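Local atomic coordinates of nigritoxine (Vibrio nigripulchritudo, PDB entry 5M41), a protein that is a bacterial toxin with a new fold that acts on crustaceans and insects. Residues Gly309-Thr314 with Glu378-Gly383; Asp316-Lys321 with Gly371-Leu376; Val342-Lys347 with Lys444-Arg449. All coordinates share one frame; numbering follows the deposited sequence.

Contact 1. Residues Gly309-Thr314 with Glu378-Gly383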
ATOM      1  N   GLY A 309       2.660 -15.781   5.700  1.00 50.67           N
ATOM      2  CA  GLY A 309       1.245 -15.637   5.397  1.00 49.61           C
ATOM      3  C   GLY A 309       0.968 -15.138   3.986  1.00 48.41           C
ATOM      4  O   GLY A 309       0.109 -15.679   3.287  1.00 50.72           O
ATOM      5  N   ALA A 310       1.702 -14.111   3.553  1.00 47.92           N
ATOM      6  CA  ALA A 310       1.504 -13.519   2.220  1.00 47.38           C
ATOM      7  C   ALA A 310       1.961 -14.453   1.092  1.00 45.98           C
ATOM      8  O   ALA A 310       1.307 -14.559   0.053  1.00 45.61           O
ATOM      9  CB  ALA A 310       2.209 -12.163   2.120  1.00 45.91           C
ATOM     10  N   ALA A 311       3.091 -15.120   1.287  1.00 47.67           N
ATOM     11  CA  ALA A 311       3.569 -16.088   0.291  1.00 48.80           C
ATOM     12  C   ALA A 311       2.594 -17.252   0.234  1.00 49.57           C
ATOM     13  O   ALA A 311       2.275 -17.761  -0.860  1.00 48.49           O
ATOM     14  CB  ALA A 311       4.964 -16.587   0.637  1.00 51.93           C
ATOM     15  N   GLY A 312       2.108 -17.648   1.416  1.00 50.86           N
ATOM     16  CA  GLY A 312       1.094 -18.706   1.546  1.00 54.32           C
ATOM     17  C   GLY A 312      -0.185 -18.368   0.801  1.00 53.55           C
ATOM     18  O   GLY A 312      -0.732 -19.200   0.067  1.00 54.75           O
ATOM     19  N   LEU A 313      -0.651 -17.133   0.966  1.00 51.46           N
ATOM     20  CA  LEU A 313      -1.864 -16.691   0.281  1.00 51.32           C
ATOM     21  C   LEU A 313      -1.698 -16.740  -1.237  1.00 51.06           C
ATOM     22  O   LEU A 313      -2.609 -17.158  -1.957  1.00 52.64           O
ATOM     23  CB  LEU A 313      -2.231 -15.269   0.716  1.00 50.06           C
ATOM     24  CG  LEU A 313      -3.547 -14.657   0.218  1.00 51.14           C
ATOM     25  CD1 LEU A 313      -4.747 -15.283   0.928  1.00 48.85           C
ATOM     26  CD2 LEU A 313      -3.504 -13.155   0.465  1.00 48.79           C
ATOM     27  N   THR A 314      -0.542 -16.307  -1.729  1.00 48.35           N
ATOM     28  CA  THR A 314      -0.300 -16.326  -3.175  1.00 49.23           C
ATOM     29  C   THR A 314      -0.237 -17.763  -3.710  1.00 52.82           C
ATOM     30  O   THR A 314      -0.778 -18.062  -4.792  1.00 53.86           O
ATOM     31  CB  THR A 314       0.980 -15.545  -3.553  1.00 47.56           C
ATOM     32  OG1 THR A 314       0.986 -14.276  -2.885  1.00 48.23           O
ATOM     33  CG2 THR A 314       1.037 -15.307  -5.042  1.00 48.77           C
ATOM     34  N   GLU A 378       8.078 -16.645  -7.024  1.00 47.56           N
ATOM     35  CA  GLU A 378       9.529 -16.677  -7.200  1.00 49.70           C
ATOM     36  C   GLU A 378      10.192 -15.608  -6.342  1.00 46.71           C
ATOM     37  O   GLU A 378      11.204 -15.865  -5.717  1.00 46.80           O
ATOM     38  CB  GLU A 378       9.915 -16.542  -8.670  1.00 54.17           C
ATOM     39  CG  GLU A 378       9.590 -17.802  -9.474  1.00 64.59           C
ATOM     40  CD  GLU A 378       9.822 -17.665 -10.981  1.00 69.36           C
ATOM     41  OE1 GLU A 378      10.454 -16.676 -11.424  1.00 71.47           O
ATOM     42  OE2 GLU A 378       9.378 -18.567 -11.735  1.00 74.96           O
ATOM     43  N   GLY A 379       9.600 -14.417  -6.288  1.00 42.99           N
ATOM     44  CA  GLY A 379      10.135 -13.337  -5.456  1.00 41.83           C
ATOM     45  C   GLY A 379      10.153 -13.693  -3.963  1.00 43.38           C
ATOM     46  O   GLY A 379      11.082 -13.336  -3.241  1.00 42.21           O
ATOM     47  N   PHE A 380       9.117 -14.376  -3.494  1.00 44.04           N
ATOM     48  CA  PHE A 380       9.099 -14.833  -2.106  1.00 47.35           C
ATOM     49  C   PHE A 380      10.158 -15.891  -1.840  1.00 51.00           C
ATOM     50  O   PHE A 380      10.862 -15.809  -0.837  1.00 52.72           O
ATOM     51  CB  PHE A 380       7.714 -15.330  -1.682  1.00 44.90           C
ATOM     52  CG  PHE A 380       6.788 -14.227  -1.264  1.00 41.69           C
ATOM     53  CD1 PHE A 380       7.049 -13.471  -0.118  1.00 41.39           C
ATOM     54  CD2 PHE A 380       5.637 -13.966  -1.991  1.00 39.73           C
ATOM     55  CE1 PHE A 380       6.180 -12.451   0.276  1.00 39.65           C
ATOM     56  CE2 PHE A 380       4.772 -12.960  -1.607  1.00 37.47           C
ATOM     57  CZ  PHE A 380       5.046 -12.200  -0.476  1.00 38.15           C
ATOM     58  N   LYS A 381      10.274 -16.863  -2.741  1.00 53.72           N
ATOM     59  CA  LYS A 381      11.348 -17.860  -2.690  1.00 57.73           C
ATOM     60  C   LYS A 381      12.739 -17.228  -2.564  1.00 59.47           C
ATOM     61  O   LYS A 381      13.603 -17.764  -1.875  1.00 59.98           O
ATOM     62  CB  LYS A 381      11.333 -18.728  -3.953  1.00 61.85           C
ATOM     63  CG  LYS A 381      10.411 -19.932  -3.913  1.00 66.76           C
ATOM     64  CD  LYS A 381      10.623 -20.805  -5.148  1.00 70.06           C
ATOM     65  CE  LYS A 381       9.506 -21.826  -5.278  1.00 73.40           C
ATOM     66  NZ  LYS A 381       9.174 -22.070  -6.707  1.00 73.98           N
ATOM     67  N   LYS A 382      12.958 -16.104  -3.245  1.00 55.56           N
ATOM     68  CA  LYS A 382      14.272 -15.464  -3.248  1.00 56.47           C
ATOM     69  C   LYS A 382      14.456 -14.457  -2.098  1.00 55.54           C
ATOM     70  O   LYS A 382      15.548 -13.927  -1.898  1.00 56.88           O
ATOM     71  CB  LYS A 382      14.532 -14.793  -4.603  1.00 56.82           C
ATOM     72  CG  LYS A 382      14.878 -15.751  -5.742  1.00 60.67           C
ATOM     73  CD  LYS A 382      14.861 -15.014  -7.078  1.00 63.95           C
ATOM     74  CE  LYS A 382      15.206 -15.914  -8.258  1.00 69.76           C
ATOM     75  NZ  LYS A 382      14.091 -16.818  -8.673  1.00 73.54           N
ATOM     76  N   GLY A 383      13.387 -14.176  -1.359  1.00 53.24           N
ATOM     77  CA  GLY A 383      13.441 -13.167  -0.300  1.00 51.54           C
ATOM     78  C   GLY A 383      13.405 -11.734  -0.816  1.00 49.55           C
ATOM     79  O   GLY A 383      13.746 -10.808  -0.081  1.00 52.03           O
TER

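Contact 2. Residues Asp316-Lys321 with Gly371-Leu376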
ATOM      1  N   ASP A 316      -1.656 -20.470  -2.449  1.00 61.66           N
ATOM      2  CA  ASP A 316      -2.992 -21.097  -2.449  1.00 65.28           C
ATOM      3  C   ASP A 316      -3.835 -20.654  -3.638  1.00 64.34           C
ATOM      4  O   ASP A 316      -4.561 -21.464  -4.210  1.00 64.98           O
ATOM      5  CB  ASP A 316      -3.753 -20.846  -1.149  1.00 64.92           C
ATOM      6  CG  ASP A 316      -3.049 -21.410   0.068  1.00 68.60           C
ATOM      7  OD1 ASP A 316      -2.099 -22.214  -0.079  1.00 72.19           O
ATOM      8  OD2 ASP A 316      -3.445 -21.031   1.188  1.00 70.62           O
ATOM      9  N   ALA A 317      -3.720 -19.383  -4.024  1.00 60.66           N
ATOM     10  CA  ALA A 317      -4.516 -18.861  -5.134  1.00 61.32           C
ATOM     11  C   ALA A 317      -4.129 -19.504  -6.466  1.00 62.34           C
ATOM     12  O   ALA A 317      -4.995 -19.766  -7.311  1.00 64.40           O
ATOM     13  CB  ALA A 317      -4.413 -17.346  -5.207  1.00 57.21           C
ATOM     14  N   ILE A 318      -2.837 -19.773  -6.639  1.00 62.83           N
ATOM     15  CA  ILE A 318      -2.335 -20.444  -7.846  1.00 66.67           C
ATOM     16  C   ILE A 318      -2.789 -21.907  -7.935  1.00 74.07           C
ATOM     17  O   ILE A 318      -3.140 -22.391  -9.017  1.00 76.26           O
ATOM     18  CB  ILE A 318      -0.799 -20.351  -7.938  1.00 65.62           C
ATOM     19  CG1 ILE A 318      -0.389 -18.901  -8.245  1.00 63.09           C
ATOM     20  CG2 ILE A 318      -0.250 -21.312  -8.990  1.00 67.71           C
ATOM     21  CD1 ILE A 318       1.084 -18.620  -8.086  1.00 60.17           C
ATOM     22  N   GLU A 319      -2.772 -22.603  -6.803  1.00 76.80           N
ATOM     23  CA  GLU A 319      -3.222 -23.996  -6.746  1.00 87.96           C
ATOM     24  C   GLU A 319      -4.725 -24.140  -6.966  1.00 88.66           C
ATOM     25  O   GLU A 319      -5.160 -24.969  -7.765  1.00 94.39           O
ATOM     26  CB  GLU A 319      -2.833 -24.638  -5.419  1.00 93.79           C
ATOM     27  CG  GLU A 319      -1.484 -25.336  -5.449  1.00101.14           C
ATOM     28  CD  GLU A 319      -1.107 -25.913  -4.098  1.00107.24           C
ATOM     29  OE1 GLU A 319      -1.947 -26.609  -3.488  1.00109.15           O
ATOM     30  OE2 GLU A 319       0.032 -25.667  -3.642  1.00111.51           O
ATOM     31  N   GLY A 320      -5.507 -23.329  -6.258  1.00 85.09           N
ATOM     32  CA  GLY A 320      -6.960 -23.317  -6.409  1.00 86.01           C
ATOM     33  C   GLY A 320      -7.457 -22.771  -7.740  1.00 86.81           C
ATOM     34  O   GLY A 320      -8.665 -22.638  -7.938  1.00 87.66           O
ATOM     35  N   LYS A 321      -6.533 -22.443  -8.646  1.00 84.38           N
ATOM     36  CA  LYS A 321      -6.871 -21.956  -9.996  1.00 84.99           C
ATOM     37  C   LYS A 321      -7.778 -20.717 -10.016  1.00 82.55           C
ATOM     38  O   LYS A 321      -8.443 -20.430 -11.018  1.00 84.61           O
ATOM     39  CB  LYS A 321      -7.469 -23.077 -10.859  1.00 91.67           C
ATOM     40  CG  LYS A 321      -6.437 -23.989 -11.514  1.00 96.75           C
ATOM     41  CD  LYS A 321      -7.093 -25.153 -12.249  1.00104.26           C
ATOM     42  CE  LYS A 321      -7.646 -26.188 -11.270  1.00109.44           C
ATOM     43  NZ  LYS A 321      -8.703 -27.059 -11.855  1.00113.54           N
ATOM     44  N   GLY A 371       2.915  -7.923  -9.929  1.00 33.48           N
ATOM     45  CA  GLY A 371       3.614  -8.657 -10.979  1.00 35.00           C
ATOM     46  C   GLY A 371       2.778  -9.875 -11.301  1.00 37.55           C
ATOM     47  O   GLY A 371       1.674 -10.015 -10.780  1.00 37.07           O
ATOM     48  N   SER A 372       3.286 -10.786 -12.129  1.00 38.03           N
ATOM     49  CA  SER A 372       2.517 -11.988 -12.382  1.00 39.89           C
ATOM     50  C   SER A 372       2.503 -12.830 -11.110  1.00 40.91           C
ATOM     51  O   SER A 372       3.427 -12.730 -10.297  1.00 39.12           O
ATOM     52  CB  SER A 372       3.079 -12.778 -13.569  1.00 42.08           C
ATOM     53  OG  SER A 372       4.114 -13.638 -13.147  1.00 43.45           O
ATOM     54  N   SER A 373       1.468 -13.660 -10.921  1.00 41.83           N
ATOM     55  CA  SER A 373       1.435 -14.494  -9.722  1.00 43.47           C
ATOM     56  C   SER A 373       2.696 -15.355  -9.588  1.00 45.52           C
ATOM     57  O   SER A 373       3.262 -15.469  -8.490  1.00 45.52           O
ATOM     58  CB  SER A 373       0.166 -15.340  -9.624  1.00 47.11           C
ATOM     59  OG  SER A 373      -0.022 -16.109 -10.769  1.00 51.57           O
ATOM     60  N   ARG A 374       3.176 -15.899 -10.706  1.00 45.42           N
ATOM     61  CA  ARG A 374       4.408 -16.665 -10.682  1.00 47.62           C
ATOM     62  C   ARG A 374       5.605 -15.820 -10.227  1.00 44.45           C
ATOM     63  O   ARG A 374       6.449 -16.326  -9.499  1.00 44.42           O
ATOM     64  CB  ARG A 374       4.693 -17.305 -12.039  1.00 51.07           C
ATOM     65  CG  ARG A 374       6.060 -17.965 -12.089  1.00 59.04           C
ATOM     66  CD  ARG A 374       6.469 -18.364 -13.508  1.00 61.51           C
ATOM     67  NE  ARG A 374       6.705 -17.215 -14.391  1.00 59.57           N
ATOM     68  CZ  ARG A 374       6.643 -17.294 -15.720  1.00 56.46           C
ATOM     69  NH1 ARG A 374       6.346 -18.445 -16.281  1.00 59.26           N
ATOM     70  NH2 ARG A 374       6.860 -16.230 -16.478  1.00 54.81           N
ATOM     71  N   ASP A 375       5.675 -14.558 -10.661  1.00 41.85           N
ATOM     72  CA  ASP A 375       6.741 -13.645 -10.229  1.00 41.79           C
ATOM     73  C   ASP A 375       6.712 -13.436  -8.723  1.00 41.33           C
ATOM     74  O   ASP A 375       7.756 -13.356  -8.086  1.00 41.11           O
ATOM     75  CB  ASP A 375       6.610 -12.262 -10.883  1.00 40.57           C
ATOM     76  CG  ASP A 375       6.733 -12.303 -12.404  1.00 43.51           C
ATOM     77  OD1 ASP A 375       7.434 -13.183 -12.935  1.00 44.66           O
ATOM     78  OD2 ASP A 375       6.144 -11.414 -13.067  1.00 42.11           O
ATOM     79  N   LEU A 376       5.511 -13.320  -8.151  1.00 40.21           N
ATOM     80  CA  LEU A 376       5.400 -13.154  -6.709  1.00 40.95           C
ATOM     81  C   LEU A 376       5.888 -14.403  -5.949  1.00 42.78           C
ATOM     82  O   LEU A 376       6.598 -14.263  -4.947  1.00 43.68           O
ATOM     83  CB  LEU A 376       3.983 -12.734  -6.303  1.00 40.10           C
ATOM     84  CG  LEU A 376       3.827 -11.200  -6.292  1.00 42.64           C
ATOM     85  CD1 LEU A 376       4.270 -10.511  -7.582  1.00 41.14           C
ATOM     86  CD2 LEU A 376       2.443 -10.751  -5.870  1.00 42.29           C
TER

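Contact 3. Residues Val342-Lys347 with Lys444-Arg449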
ATOM      1  N   VAL A 342      -3.675  -6.693   6.839  1.00 41.48           N
ATOM      2  CA  VAL A 342      -4.395  -7.651   6.015  1.00 41.54           C
ATOM      3  C   VAL A 342      -3.611  -7.891   4.715  1.00 40.86           C
ATOM      4  O   VAL A 342      -3.114  -6.938   4.099  1.00 39.65           O
ATOM      5  CB  VAL A 342      -5.864  -7.215   5.764  1.00 41.73           C
ATOM      6  CG1 VAL A 342      -5.944  -5.949   4.924  1.00 41.22           C
ATOM      7  CG2 VAL A 342      -6.683  -8.342   5.142  1.00 41.77           C
ATOM      8  N   ALA A 343      -3.455  -9.159   4.339  1.00 38.52           N
ATOM      9  CA  ALA A 343      -2.977  -9.505   3.001  1.00 39.59           C
ATOM     10  C   ALA A 343      -4.197  -9.858   2.175  1.00 40.88           C
ATOM     11  O   ALA A 343      -5.097 -10.565   2.655  1.00 38.94           O
ATOM     12  CB  ALA A 343      -2.021 -10.684   3.041  1.00 39.72           C
ATOM     13  N   LYS A 344      -4.226  -9.354   0.947  1.00 39.60           N
ATOM     14  CA  LYS A 344      -5.327  -9.583   0.041  1.00 41.59           C
ATOM     15  C   LYS A 344      -4.819  -9.468  -1.385  1.00 41.73           C
ATOM     16  O   LYS A 344      -4.103  -8.514  -1.703  1.00 41.00           O
ATOM     17  CB  LYS A 344      -6.419  -8.531   0.288  1.00 43.15           C
ATOM     18  CG  LYS A 344      -7.750  -8.829  -0.377  1.00 48.75           C
ATOM     19  CD  LYS A 344      -8.918  -8.121   0.330  1.00 49.60           C
ATOM     20  CE  LYS A 344     -10.276  -8.579  -0.231  1.00 50.76           C
ATOM     21  NZ  LYS A 344     -11.354  -8.509   0.826  1.00 56.49           N
ATOM     22  N   LEU A 345      -5.212 -10.418  -2.237  1.00 41.74           N
ATOM     23  CA  LEU A 345      -4.823 -10.451  -3.646  1.00 42.24           C
ATOM     24  C   LEU A 345      -5.930  -9.840  -4.471  1.00 45.08           C
ATOM     25  O   LEU A 345      -7.117 -10.027  -4.149  1.00 42.14           O
ATOM     26  CB  LEU A 345      -4.654 -11.893  -4.138  1.00 43.41           C
ATOM     27  CG  LEU A 345      -3.595 -12.710  -3.421  1.00 45.76           C
ATOM     28  CD1 LEU A 345      -3.714 -14.168  -3.834  1.00 48.46           C
ATOM     29  CD2 LEU A 345      -2.203 -12.159  -3.725  1.00 44.80           C
ATOM     30  N   SER A 346      -5.538  -9.118  -5.525  1.00 42.01           N
ATOM     31  CA  SER A 346      -6.467  -8.626  -6.518  1.00 43.60           C
ATOM     32  C   SER A 346      -5.907  -9.017  -7.864  1.00 46.14           C
ATOM     33  O   SER A 346      -4.697  -9.038  -8.055  1.00 46.89           O
ATOM     34  CB  SER A 346      -6.593  -7.106  -6.474  1.00 42.91           C
ATOM     35  OG  SER A 346      -7.141  -6.627  -5.256  1.00 43.06           O
ATOM     36  N   LYS A 347      -6.794  -9.319  -8.795  1.00 47.62           N
ATOM     37  CA  LYS A 347      -6.420  -9.561 -10.163  1.00 49.54           C
ATOM     38  C   LYS A 347      -6.658  -8.249 -10.898  1.00 48.62           C
ATOM     39  O   LYS A 347      -7.546  -7.480 -10.530  1.00 46.24           O
ATOM     40  CB  LYS A 347      -7.296 -10.671 -10.745  1.00 56.26           C
ATOM     41  CG  LYS A 347      -6.657 -11.400 -11.917  1.00 64.38           C
ATOM     42  CD  LYS A 347      -7.637 -12.316 -12.648  1.00 72.86           C
ATOM     43  CE  LYS A 347      -8.260 -13.361 -11.728  1.00 74.45           C
ATOM     44  NZ  LYS A 347      -9.111 -14.311 -12.500  1.00 82.42           N
ATOM     45  N   LYS A 444     -10.791   3.316  -0.588  1.00 53.02           N
ATOM     46  CA  LYS A 444     -11.869   3.435   0.385  1.00 54.67           C
ATOM     47  C   LYS A 444     -12.694   2.154   0.438  1.00 52.91           C
ATOM     48  O   LYS A 444     -12.876   1.584   1.500  1.00 54.08           O
ATOM     49  CB  LYS A 444     -12.755   4.625   0.012  1.00 59.37           C
ATOM     50  CG  LYS A 444     -13.741   5.068   1.089  1.00 64.59           C
ATOM     51  CD  LYS A 444     -14.859   5.904   0.461  1.00 70.54           C
ATOM     52  CE  LYS A 444     -15.386   6.969   1.412  1.00 74.50           C
ATOM     53  NZ  LYS A 444     -15.665   6.422   2.767  1.00 74.22           N
ATOM     54  N   SER A 445     -13.173   1.680  -0.703  1.00 54.13           N
ATOM     55  CA  SER A 445     -14.080   0.543  -0.691  1.00 56.81           C
ATOM     56  C   SER A 445     -13.363  -0.758  -0.294  1.00 55.74           C
ATOM     57  O   SER A 445     -13.942  -1.602   0.395  1.00 57.11           O
ATOM     58  CB  SER A 445     -14.785   0.408  -2.029  1.00 61.06           C
ATOM     59  OG  SER A 445     -13.821   0.329  -3.055  1.00 61.00           O
ATOM     60  N   PHE A 446     -12.093  -0.886  -0.693  1.00 50.76           N
ATOM     61  CA  PHE A 446     -11.246  -2.012  -0.301  1.00 46.59           C
ATOM     62  C   PHE A 446     -11.319  -2.240   1.213  1.00 45.06           C
ATOM     63  O   PHE A 446     -11.541  -3.365   1.667  1.00 44.43           O
ATOM     64  CB  PHE A 446      -9.806  -1.719  -0.784  1.00 44.07           C
ATOM     65  CG  PHE A 446      -8.764  -2.680  -0.295  1.00 42.41           C
ATOM     66  CD1 PHE A 446      -8.351  -3.762  -1.099  1.00 41.51           C
ATOM     67  CD2 PHE A 446      -8.127  -2.474   0.934  1.00 41.30           C
ATOM     68  CE1 PHE A 446      -7.354  -4.640  -0.671  1.00 40.15           C
ATOM     69  CE2 PHE A 446      -7.129  -3.350   1.365  1.00 41.90           C
ATOM     70  CZ  PHE A 446      -6.742  -4.438   0.563  1.00 39.72           C
ATOM     71  N   PHE A 447     -11.135  -1.174   1.992  1.00 46.07           N
ATOM     72  CA  PHE A 447     -11.218  -1.261   3.453  1.00 47.17           C
ATOM     73  C   PHE A 447     -12.647  -1.538   3.969  1.00 49.43           C
ATOM     74  O   PHE A 447     -12.812  -2.240   4.970  1.00 47.49           O
ATOM     75  CB  PHE A 447     -10.586  -0.038   4.138  1.00 46.53           C
ATOM     76  CG  PHE A 447      -9.091   0.007   3.984  1.00 45.01           C
ATOM     77  CD1 PHE A 447      -8.289  -0.808   4.746  1.00 42.48           C
ATOM     78  CD2 PHE A 447      -8.502   0.819   3.016  1.00 45.14           C
ATOM     79  CE1 PHE A 447      -6.902  -0.812   4.572  1.00 42.96           C
ATOM     80  CE2 PHE A 447      -7.135   0.821   2.826  1.00 44.75           C
ATOM     81  CZ  PHE A 447      -6.329   0.008   3.612  1.00 42.46           C
ATOM     82  N   GLU A 448     -13.654  -1.001   3.280  1.00 52.31           N
ATOM     83  CA  GLU A 448     -15.058  -1.341   3.572  1.00 56.70           C
ATOM     84  C   GLU A 448     -15.240  -2.840   3.381  1.00 56.39           C
ATOM     85  O   GLU A 448     -15.857  -3.500   4.213  1.00 59.17           O
ATOM     86  CB  GLU A 448     -16.015  -0.579   2.652  1.00 60.91           C
ATOM     87  CG  GLU A 448     -16.009   0.924   2.886  1.00 66.21           C
ATOM     88  CD  GLU A 448     -16.775   1.728   1.830  1.00 71.99           C
ATOM     89  OE1 GLU A 448     -17.204   1.183   0.781  1.00 72.97           O
ATOM     90  OE2 GLU A 448     -16.937   2.945   2.057  1.00 75.45           O
ATOM     91  N   ARG A 449     -14.665  -3.382   2.307  1.00 54.17           N
ATOM     92  CA  ARG A 449     -14.774  -4.819   2.049  1.00 57.43           C
ATOM     93  C   ARG A 449     -14.088  -5.622   3.131  1.00 55.48           C
ATOM     94  O   ARG A 449     -14.663  -6.585   3.648  1.00 55.32           O
ATOM     95  CB  ARG A 449     -14.239  -5.191   0.678  1.00 58.26           C
ATOM     96  CG  ARG A 449     -15.107  -4.678  -0.463  1.00 64.93           C
ATOM     97  CD  ARG A 449     -14.408  -4.933  -1.787  1.00 69.53           C
ATOM     98  NE  ARG A 449     -14.549  -3.797  -2.688  1.00 74.38           N
ATOM     99  CZ  ARG A 449     -13.554  -3.163  -3.298  1.00 73.47           C
ATOM    100  NH1 ARG A 449     -12.285  -3.548  -3.159  1.00 66.04           N
ATOM    101  NH2 ARG A 449     -13.849  -2.142  -4.090  1.00 78.49           N
TER

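Contact 1. Residues Gly309-Thr314 with Glu378-Gly383
The ring of Phe-380 lies with one face against Ala-311, bridging two helices that run roughly antiparallel, at 149° between the directions of their short segments and with their axes 10.2 Å apart at closest approach. Ala-311 CB stands over that face, 3.8 Å from the ring centroid and 22° off the normal, a CH-pi contact. The methyl is displaced toward the root of the ring, so that its nearest atom is Phe-380 CG, 3.5 Å from Ala-311 CB. One side of the ring runs along the backbone of Ala-311, with Phe-380 CD2 3.7 Å from Ala-311 CA; the far carbon Phe-380 CZ lies 3.9 Å from Ala-311 N. Beyond it, Ala-310 CB approaches Phe-380 CZ obliquely at 3.8 Å.

The first torsion of Phe-380 explains this reach: with chi1 at -83°, CG is anti to the carbonyl carbon and the ring projects across to helix 302-319. A methyl is the right size here, since alanine lets a flat ring lie close to the opposing backbone. Thr-314 OG1 borders the site obliquely, 4.2 Å from Phe-380 CE2. Its polarity is dealt with inside its own helix, where it donates to Ala-310 O at 3.0 Å. That carbonyl also takes the regular helical bond from Thr-314 N, and the two donors arrive from opposite faces of its plane. Around the site, Leu-331 of strand 328-336 packs on Phe-380, and Phe-385 meets the ring edge-to-face. Just beyond, helix 373-382 ends in a Schellman motif at Gly-383, where positive phi suits glycine.

Across the two segments the chemistry is therefore apolar contact and dispersion, governed by fit: a wide aromatic surface lies against small methyls, and the hydroxyl of Thr-314 already has a backbone acceptor.

Contact 2. Residues Asp316-Lys321 with Gly371-Leu376
Ile-318 and Ser-373 meet with no ring or amide between them; the flat groups stand to one side, on Asp-375 and Arg-374. Ser-372 N approaches Asp-375 OD2 at 3.1 Å from above the carboxylate plane, 37° out of it, while the guanidinium of Arg-374 turns away and gives NH1 to Gly-19 O and NH2 to Arg-245 O. At the interface itself Ile-318 CD1 rests on Ser-373 CB at 3.7 Å, and Ile-318 CG1 passes 3.8 Å from Ser-373 OG. With chi1 at -70°, the CG1 branch lies anti to the carbonyl carbon, and CD1 at its end gets within 4.3 Å of Arg-374 N.

Ser-372 and Asp-375 form a capping box at the start of helix 373-382: Asp-375 N returns a bond to Ser-372 OG at 3.1 Å, so the side chain of each accepts from the backbone N-H of the other. On the other side, helix 302-319 closes with a Schellman motif at Lys-321. Serine is small enough to admit the isoleucine branch to this first turn, and Ser-373 OG hydrogen-bonds to Asp-324 O in the link between helix 302-319 and strand 328-336.

Contact 3. Residues Val342-Lys347 with Lys444-Arg449
Helix 444-457 packs against one face of an antiparallel sheet, where Lys-344 of strand 340-348 meets Phe-446. The two side chains slide past each other in opposite directions: Lys-344 CD lies 3.9 Å from Phe-446 CE1, and Lys-344 CB is 4.1 Å from Phe-446 CZ, an oblique approach to the ring. Both leave their backbones with CG anti to N (chi1 -167° for Lys-344), and the lysine chain then stays extended, its methylenes giving the ring an apolar flank. Phe-446 CD2 in turn sits 3.8 Å above the centre of the Phe-447 ring.

Strand alternation sorts the side chains: Val-342, Lys-344 and Ser-346 point toward this helix, whereas Ala-343 and Leu-345 point to the other face and pack on helix 302-319. Long and amphipathic, lysine suits a buried place with a polar rim. Its NZ is 4.4 Å from Arg-449 CB and hydrogen-bonds to Gln-292 OE1. The guanidinium of Arg-449 lies flat over the backbone of its own first turn, with Phe-446 N 3.6 Å above its plane. Asp-288 forms a salt bridge with Arg-449 and a long, weak ion pair with Lys-344, so its carboxylate probably offsets both positive charges.

Contacts 1 and 2 join the same two helices, 302-319 and 373-382, at successive levels, and Thr-314 of the first packs on Ser-373 and Leu-376 of the second. Contact 2 is nested along the chain within contact 1. Contact 1, partly buried, depends on an aromatic face; the buried contact 2 is a small aliphatic touch beside helix ends rich in hydrogen bonds. Contact 3, also buried and nearest the centre of the chain, holds a different helix on the opposite side of strand 340-348, mixing methylene-aromatic packing with charge. Leu-345, on the far face of that strand, touches Leu-313, Thr-314 and Ala-317, so this one side chain touches residues of contacts 1 and 2 from the strand that contact 3 uses.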